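Local coordinates for protein N-acetylneuraminate lyase (Peptoclostridium difficile, PDB 4WOZ) that is a lyase of the dihydrodipicolinate synthetase family, folded as a TIM barrel whose eight parallel strands are surrounded by helices, at residues 35-38 with 39-43. Sequence-based numbering, arbitrary orientation.
Sequences KGLR and QIIRH
The side-chain amide of Gln39 offers one face to the aliphatic part of Lys35, one helical turn earlier in helix 34-48. The lysine methylenes run nearly level above that face, displaced toward its nitrogen end, with Lys35 CG 3.8 Å from Gln39 NE2. On the same side of the amide plane, at its oxygen end, Gly36 CA lies 4.0 Å from Gln39 OE1. Beyond the helix, this oxygen accepts a hydrogen bond from Glu275 N, while Lys35 NZ forms a salt bridge with the Glu275 carboxylate, so a single loop residue holds the ends of both chains.

Beneath the side chains, successive i to i+4 backbone bonds bind the two segments, among them Gln39 N to Lys35 O (2.8 Å) and the straighter Ile41 N to Leu37 O (3.1 Å, 169° at the hydrogen). Gln39 CG, placed beside its own backbone N by a chi1 of -58°, sits 3.0 Å from Lys35 O. Ile41 CG1 repeats this position over Leu37 O, and its CD1 continues to Leu37 CD1, 4.1 Å away, the two apolar chains meeting at an angle. Arg42 CG likewise rests 3.2 Å from Arg38 O before the chain bends.

The guanidinium groups of Arg38 and Arg42 both reach Glu80 on helix 67-81, each forming a salt bridge with a different carboxylate oxygen; Arg42 NE also pairs with Asp46, and Arg38 NE and NH2 with Glu34 and Asp79. Chemically, this turn of the first barrel helix is thus divided: Leu37 and Ile41 pack against helix 67-81, and the Lys35–Gln39 pair combines methylene-amide contact with polar anchoring at Glu275. With several carboxylates around them, both guanidinium groups probably stay charged, and Glu80, by pairing with each, ties this turn to helix 67-81.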
# COMPACT_ATOMS: atom_id res chain seq x y z
N LYS A 35 23.36 -12.01 32.54
CA LYS A 35 24.76 -12.02 32.17
C LYS A 35 24.89 -11.70 30.68
O LYS A 35 25.68 -10.85 30.29
CB LYS A 35 25.43 -13.37 32.46
CG LYS A 35 26.93 -13.33 32.20
CD LYS A 35 27.65 -14.60 32.62
CE LYS A 35 27.34 -15.75 31.68
NZ LYS A 35 28.17 -16.94 32.01
N GLY A 36 24.09 -12.40 29.87
CA GLY A 36 24.12 -12.18 28.44
C GLY A 36 23.83 -10.73 28.09
O GLY A 36 24.52 -10.14 27.25
N LEU A 37 22.83 -10.16 28.74
CA LEU A 37 22.46 -8.77 28.50
C LEU A 37 23.64 -7.86 28.82
O LEU A 37 23.95 -6.93 28.08
CB LEU A 37 21.25 -8.38 29.34
CG LEU A 37 20.84 -6.90 29.35
CD1 LEU A 37 20.69 -6.37 27.92
CD2 LEU A 37 19.54 -6.75 30.12
N ARG A 38 24.31 -8.14 29.94
CA ARG A 38 25.46 -7.34 30.34
C ARG A 38 26.63 -7.52 29.36
O ARG A 38 27.41 -6.59 29.14
CB ARG A 38 25.89 -7.70 31.77
CG ARG A 38 25.00 -7.08 32.84
CD ARG A 38 25.23 -7.69 34.22
NE ARG A 38 24.36 -7.09 35.23
CZ ARG A 38 24.52 -5.87 35.73
NH1 ARG A 38 25.53 -5.11 35.32
NH2 ARG A 38 23.67 -5.41 36.63
N GLN A 39 26.75 -8.70 28.77
CA GLN A 39 27.82 -8.95 27.81
C GLN A 39 27.54 -8.16 26.52
O GLN A 39 28.45 -7.60 25.92
CB GLN A 39 27.93 -10.44 27.49
CG GLN A 39 28.19 -11.31 28.72
CD GLN A 39 28.44 -12.77 28.35
OE1 GLN A 39 27.87 -13.28 27.39
NE2 GLN A 39 29.26 -13.44 29.14
N ILE A 40 26.28 -8.13 26.10
CA ILE A 40 25.92 -7.39 24.89
C ILE A 40 26.30 -5.93 25.10
O ILE A 40 26.95 -5.31 24.26
CB ILE A 40 24.39 -7.47 24.60
CG1 ILE A 40 23.99 -8.90 24.21
CG2 ILE A 40 24.02 -6.49 23.48
CD1 ILE A 40 22.48 -9.09 24.04
N ILE A 41 25.89 -5.39 26.25
CA ILE A 41 26.18 -4.01 26.60
C ILE A 41 27.69 -3.75 26.58
O ILE A 41 28.16 -2.81 25.94
CB ILE A 41 25.63 -3.69 28.00
CG1 ILE A 41 24.10 -3.79 27.97
CG2 ILE A 41 26.09 -2.30 28.45
CD1 ILE A 41 23.44 -3.62 29.32
N ARG A 42 28.43 -4.59 27.29
CA ARG A 42 29.89 -4.47 27.36
C ARG A 42 30.52 -4.57 25.98
O ARG A 42 31.51 -3.89 25.69
CB ARG A 42 30.45 -5.57 28.27
CG ARG A 42 30.30 -5.31 29.76
CD ARG A 42 31.62 -4.85 30.36
NE ARG A 42 32.12 -3.60 29.79
CZ ARG A 42 31.68 -2.39 30.15
NH1 ARG A 42 30.75 -2.26 31.08
NH2 ARG A 42 32.21 -1.31 29.59
N HIS A 43 29.95 -5.42 25.14
CA HIS A 43 30.45 -5.62 23.78
C HIS A 43 30.30 -4.33 22.97
O HIS A 43 31.21 -3.93 22.24
CB HIS A 43 29.68 -6.76 23.11
CG HIS A 43 30.11 -7.03 21.71
ND1 HIS A 43 31.33 -7.59 21.39
CD2 HIS A 43 29.47 -6.84 20.53
CE1 HIS A 43 31.43 -7.73 20.08
NE2 HIS A 43 30.31 -7.28 19.54